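Cryptochrome DASH, chloroplastic/mitochondrial (Arabidopsis thaliana, PDB 2J4D) repairs cyclobutane pyrimidine dimers in single-stranded DNA, binds DNA without sequence specificity, carries FAD and a folate light antenna, and may act as a photoreceptor. Local coordinates at residues A92-D104 and P239-S253. Residues are numbered along the deposited sequence; the frame is centred on the assembly and turned at random.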
loop_
_atom_site.group_PDB
_atom_site.type_symbol
_atom_site.label_atom_id
_atom_site.label_comp_id
_atom_site.label_asym_id
_atom_site.label_seq_id
_atom_site.Cartn_x
_atom_site.Cartn_y
_atom_site.Cartn_z
ATOM N N ALA A 92 3.229 -14.478 -3.040
ATOM C CA ALA A 92 2.389 -15.228 -2.112
ATOM C C ALA A 92 1.961 -14.466 -0.861
ATOM O O ALA A 92 0.801 -14.550 -0.453
ATOM C CB ALA A 92 3.098 -16.525 -1.713
ATOM N N LEU A 93 2.880 -13.727 -0.245
ATOM C CA LEU A 93 2.513 -13.007 0.970
ATOM C C LEU A 93 1.482 -11.906 0.722
ATOM O O LEU A 93 0.532 -11.780 1.492
ATOM C CB LEU A 93 3.754 -12.444 1.671
ATOM C CG LEU A 93 4.753 -13.492 2.195
ATOM C CD1 LEU A 93 5.934 -12.787 2.819
ATOM C CD2 LEU A 93 4.093 -14.407 3.211
ATOM N N ARG A 94 1.642 -11.108 -0.334
ATOM C CA ARG A 94 0.639 -10.074 -0.581
ATOM C C ARG A 94 -0.659 -10.741 -1.018
ATOM O O ARG A 94 -1.750 -10.271 -0.701
ATOM C CB ARG A 94 1.089 -9.057 -1.647
ATOM C CG ARG A 94 0.040 -7.944 -1.834
ATOM C CD ARG A 94 0.545 -6.709 -2.599
ATOM N NE ARG A 94 0.759 -6.976 -4.021
ATOM C CZ ARG A 94 1.953 -7.158 -4.580
ATOM N NH1 ARG A 94 3.052 -7.104 -3.835
ATOM N NH2 ARG A 94 2.051 -7.376 -5.892
ATOM N N GLY A 95 -0.545 -11.844 -1.746
ATOM C CA GLY A 95 -1.741 -12.554 -2.152
ATOM C C GLY A 95 -2.515 -13.023 -0.929
ATOM O O GLY A 95 -3.738 -12.927 -0.875
ATOM N N GLY A 96 -1.801 -13.544 0.062
ATOM C CA GLY A 96 -2.459 -14.003 1.273
ATOM C C GLY A 96 -3.134 -12.849 2.003
ATOM O O GLY A 96 -4.240 -12.989 2.528
ATOM N N PHE A 97 -2.464 -11.704 2.041
ATOM C CA PHE A 97 -3.009 -10.517 2.698
ATOM C C PHE A 97 -4.281 -10.076 1.951
ATOM O O PHE A 97 -5.284 -9.718 2.574
ATOM C CB PHE A 97 -1.954 -9.403 2.696
ATOM C CG PHE A 97 -2.335 -8.189 3.507
ATOM C CD1 PHE A 97 -2.059 -8.130 4.879
ATOM C CD2 PHE A 97 -2.926 -7.090 2.895
ATOM C CE1 PHE A 97 -2.361 -6.987 5.627
ATOM C CE2 PHE A 97 -3.239 -5.930 3.633
ATOM C CZ PHE A 97 -2.954 -5.878 5.000
ATOM N N LEU A 98 -4.247 -10.112 0.618
ATOM C CA LEU A 98 -5.428 -9.739 -0.168
ATOM C C LEU A 98 -6.631 -10.615 0.184
ATOM O O LEU A 98 -7.737 -10.106 0.364
ATOM C CB LEU A 98 -5.154 -9.857 -1.680
ATOM C CG LEU A 98 -6.394 -9.860 -2.597
ATOM C CD1 LEU A 98 -7.170 -8.558 -2.441
ATOM C CD2 LEU A 98 -5.967 -10.024 -4.058
ATOM N N MET A 99 -6.432 -11.930 0.285
ATOM C CA MET A 99 -7.556 -12.811 0.609
ATOM C C MET A 99 -8.169 -12.434 1.957
ATOM O O MET A 99 -9.392 -12.395 2.094
ATOM C CB MET A 99 -7.129 -14.290 0.618
ATOM C CG MET A 99 -6.587 -14.798 -0.726
ATOM S SD MET A 99 -7.644 -14.365 -2.154
ATOM C CE MET A 99 -6.446 -13.851 -3.335
ATOM N N GLU A 100 -7.331 -12.163 2.953
ATOM C CA GLU A 100 -7.853 -11.766 4.256
ATOM C C GLU A 100 -8.647 -10.465 4.116
ATOM O O GLU A 100 -9.684 -10.302 4.759
ATOM C CB GLU A 100 -6.713 -11.607 5.273
ATOM C CG GLU A 100 -5.985 -12.925 5.534
ATOM C CD GLU A 100 -4.896 -12.831 6.589
ATOM O OE1 GLU A 100 -4.046 -11.921 6.510
ATOM O OE2 GLU A 100 -4.883 -13.689 7.496
ATOM N N CYS A 101 -8.172 -9.548 3.268
ATOM C CA CYS A 101 -8.878 -8.279 3.045
ATOM C C CYS A 101 -10.271 -8.520 2.471
ATOM O O CYS A 101 -11.239 -7.871 2.868
ATOM C CB CYS A 101 -8.112 -7.381 2.065
ATOM S SG CYS A 101 -6.571 -6.678 2.702
ATOM N N LEU A 102 -10.364 -9.443 1.518
ATOM C CA LEU A 102 -11.645 -9.751 0.887
ATOM C C LEU A 102 -12.608 -10.406 1.869
ATOM O O LEU A 102 -13.783 -10.063 1.898
ATOM C CB LEU A 102 -11.435 -10.652 -0.332
ATOM C CG LEU A 102 -10.610 -10.013 -1.460
ATOM C CD1 LEU A 102 -10.424 -11.032 -2.580
ATOM C CD2 LEU A 102 -11.308 -8.751 -1.994
ATOM N N VAL A 103 -12.112 -11.348 2.666
ATOM C CA VAL A 103 -12.961 -12.011 3.656
ATOM C C VAL A 103 -13.553 -10.957 4.588
ATOM O O VAL A 103 -14.758 -10.954 4.857
ATOM C CB VAL A 103 -12.156 -13.027 4.510
ATOM C CG1 VAL A 103 -12.991 -13.493 5.710
ATOM C CG2 VAL A 103 -11.762 -14.223 3.659
ATOM N N ASP A 104 -12.703 -10.051 5.063
ATOM C CA ASP A 104 -13.132 -9.007 5.988
ATOM C C ASP A 104 -14.107 -8.006 5.361
ATOM O O ASP A 104 -15.056 -7.561 6.021
ATOM C CB ASP A 104 -11.902 -8.275 6.541
ATOM C CG ASP A 104 -12.248 -7.290 7.647
ATOM O OD1 ASP A 104 -12.730 -7.732 8.713
ATOM O OD2 ASP A 104 -12.033 -6.074 7.450
ATOM N N PRO A 239 0.835 -21.083 -1.556
ATOM C CA PRO A 239 0.710 -20.314 -0.318
ATOM C C PRO A 239 2.032 -20.246 0.429
ATOM O O PRO A 239 2.844 -21.171 0.359
ATOM C CB PRO A 239 -0.343 -21.088 0.464
ATOM C CG PRO A 239 -1.225 -21.640 -0.621
ATOM C CD PRO A 239 -0.207 -22.121 -1.642
ATOM N N GLN A 240 2.244 -19.144 1.138
ATOM C CA GLN A 240 3.452 -18.956 1.926
ATOM C C GLN A 240 3.011 -18.329 3.236
ATOM O O GLN A 240 2.164 -17.438 3.248
ATOM C CB GLN A 240 4.424 -18.019 1.205
ATOM C CG GLN A 240 5.790 -17.919 1.864
ATOM C CD GLN A 240 6.700 -16.940 1.150
ATOM O OE1 GLN A 240 6.750 -16.911 -0.080
ATOM N NE2 GLN A 240 7.433 -16.140 1.919
ATOM N N GLU A 241 3.552 -18.804 4.348
ATOM C CA GLU A 241 3.180 -18.220 5.625
ATOM C C GLU A 241 4.409 -17.535 6.198
ATOM O O GLU A 241 5.535 -17.844 5.815
ATOM C CB GLU A 241 2.667 -19.298 6.584
ATOM C CG GLU A 241 1.417 -20.046 6.085
ATOM C CD GLU A 241 0.265 -19.120 5.660
ATOM O OE1 GLU A 241 0.147 -18.010 6.213
ATOM O OE2 GLU A 241 -0.541 -19.507 4.779
ATOM N N VAL A 242 4.182 -16.582 7.092
ATOM C CA VAL A 242 5.268 -15.844 7.726
ATOM C C VAL A 242 5.858 -16.727 8.817
ATOM O O VAL A 242 5.164 -17.122 9.750
ATOM C CB VAL A 242 4.743 -14.534 8.346
ATOM C CG1 VAL A 242 5.858 -13.814 9.109
ATOM C CG2 VAL A 242 4.190 -13.642 7.242
ATOM N N THR A 243 7.141 -17.027 8.695
ATOM C CA THR A 243 7.812 -17.885 9.660
ATOM C C THR A 243 8.414 -17.124 10.843
ATOM O O THR A 243 8.452 -17.643 11.958
ATOM C CB THR A 243 8.913 -18.695 8.953
ATOM O OG1 THR A 243 9.784 -17.799 8.255
ATOM C CG2 THR A 243 8.300 -19.654 7.943
ATOM N N ARG A 244 8.874 -15.899 10.594
ATOM C CA ARG A 244 9.488 -15.062 11.628
ATOM C C ARG A 244 9.094 -13.610 11.438
ATOM O O ARG A 244 8.666 -13.221 10.356
ATOM C CB ARG A 244 11.009 -15.102 11.531
ATOM C CG ARG A 244 11.646 -16.461 11.456
ATOM C CD ARG A 244 13.148 -16.273 11.573
ATOM N NE ARG A 244 13.466 -15.604 12.829
ATOM C CZ ARG A 244 14.621 -15.007 13.094
ATOM N NH1 ARG A 244 15.584 -14.987 12.184
ATOM N NH2 ARG A 244 14.813 -14.444 14.278
ATOM N N GLY A 245 9.274 -12.806 12.484
ATOM C CA GLY A 245 8.968 -11.389 12.392
ATOM C C GLY A 245 7.503 -10.998 12.350
ATOM O O GLY A 245 6.641 -11.698 12.864
ATOM N N MET A 246 7.222 -9.867 11.715
ATOM C CA MET A 246 5.865 -9.354 11.633
ATOM C C MET A 246 4.941 -10.058 10.656
ATOM O O MET A 246 5.246 -10.206 9.474
ATOM C CB MET A 246 5.902 -7.861 11.310
ATOM C CG MET A 246 6.565 -7.033 12.390
ATOM S SD MET A 246 6.541 -5.272 12.036
ATOM C CE MET A 246 8.029 -5.097 11.028
ATOM N N ARG A 247 3.795 -10.475 11.178
ATOM C CA ARG A 247 2.767 -11.148 10.405
ATOM C C ARG A 247 1.602 -10.147 10.329
ATOM O O ARG A 247 0.818 -10.027 11.264
ATOM C CB ARG A 247 2.354 -12.432 11.142
ATOM C CG ARG A 247 1.446 -13.392 10.387
ATOM C CD ARG A 247 0.045 -12.858 10.267
ATOM N NE ARG A 247 -0.943 -13.930 10.141
ATOM C CZ ARG A 247 -1.999 -13.878 9.334
ATOM N NH1 ARG A 247 -2.206 -12.808 8.567
ATOM N NH2 ARG A 247 -2.858 -14.891 9.301
ATOM N N PHE A 248 1.521 -9.403 9.228
ATOM C CA PHE A 248 0.441 -8.430 9.038
ATOM C C PHE A 248 -0.861 -9.164 8.760
ATOM O O PHE A 248 -0.872 -10.155 8.036
ATOM C CB PHE A 248 0.766 -7.502 7.863
ATOM C CG PHE A 248 1.786 -6.447 8.189
ATOM C CD1 PHE A 248 1.387 -5.170 8.568
ATOM C CD2 PHE A 248 3.141 -6.731 8.110
ATOM C CE1 PHE A 248 2.326 -4.182 8.862
ATOM C CE2 PHE A 248 4.093 -5.752 8.403
ATOM C CZ PHE A 248 3.683 -4.477 8.779
ATOM N N VAL A 249 -1.956 -8.652 9.315
ATOM C CA VAL A 249 -3.279 -9.255 9.175
ATOM C C VAL A 249 -4.148 -8.421 8.231
ATOM O O VAL A 249 -4.444 -7.272 8.521
ATOM C CB VAL A 249 -3.952 -9.335 10.565
ATOM C CG1 VAL A 249 -5.315 -10.022 10.477
ATOM C CG2 VAL A 249 -3.028 -10.080 11.523
ATOM N N GLY A 250 -4.559 -9.009 7.112
ATOM C CA GLY A 250 -5.357 -8.272 6.148
ATOM C C GLY A 250 -6.732 -7.836 6.611
ATOM O O GLY A 250 -7.306 -8.408 7.542
ATOM N N GLY A 251 -7.249 -6.792 5.970
ATOM C CA GLY A 251 -8.583 -6.312 6.280
ATOM C C GLY A 251 -8.744 -4.985 6.994
ATOM O O GLY A 251 -7.887 -4.551 7.761
ATOM N N GLU A 252 -9.876 -4.344 6.727
ATOM C CA GLU A 252 -10.221 -3.078 7.357
ATOM C C GLU A 252 -10.297 -3.228 8.882
ATOM O O GLU A 252 -9.820 -2.365 9.618
ATOM C CB GLU A 252 -11.564 -2.585 6.815
ATOM C CG GLU A 252 -12.205 -1.451 7.615
ATOM C CD GLU A 252 -13.418 -0.845 6.904
ATOM O OE1 GLU A 252 -14.142 -1.584 6.203
ATOM O OE2 GLU A 252 -13.655 0.370 7.054
ATOM N N SER A 253 -10.895 -4.316 9.362
ATOM C CA SER A 253 -11.004 -4.519 10.806
ATOM C C SER A 253 -9.631 -4.495 11.464
ATOM O O SER A 253 -9.417 -3.785 12.445
ATOM C CB SER A 253 -11.694 -5.846 11.111
ATOM O OG SER A 253 -13.009 -5.843 10.588
HETATM O O HOH W 1 0.393 -16.867 1.109
HETATM O O HOH W 2 -11.312 -5.078 4.145
#
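The F97 ring lies with one face under the backbone of G250, whose CA sits 3.5 Å from the ring centroid in a CH-pi contact. CG of F97 stands anti to its own backbone N (chi1 -172°), which carries the ring out to the 248-250 backbone, where CE1 also meets CB of F248. One helical turn on, the extended side chain of E100 comes end-on against R247, carboxylate and guanidinium nearly coplanar: R247 NH1 donates to the syn lone pair of E100 OE1 at 2.9 Å, and NH2 reaches OE2 at 3.0 Å. OE1 takes a second, almost straight bond from G250 N, 3.0 Å away and from above the carboxylate plane, while R247 NH1 also donates to F248 O. With an alanine in place of E100, the R247 guanidinium is likely to lose its carboxylate, keeping F248 O alone of the partners described here, and G250 N its acceptor. G250 packs so closely against the helix that a side chain there would strike F97 O and E100 CB. Farther along, D104 receives the start of helix 252-265: OD2 accepts from S253 N (2.8 Å) and OD1 from S253 OG (2.7 Å), with G251 at the N-cap position. At the other end, L93 lies across the Q240 amide, whose NE2 bonds S384 O, and CB of A92 touches Q240 CB at 3.5 Å. Helix 92-111 is thus held between strand 67-74, which L98, M99 and L102 touch, and the 239-253 segment, whose strand 245-248 pairs in parallel with 4-7 and places the F248 side chain about 7 Å from the bound FAD.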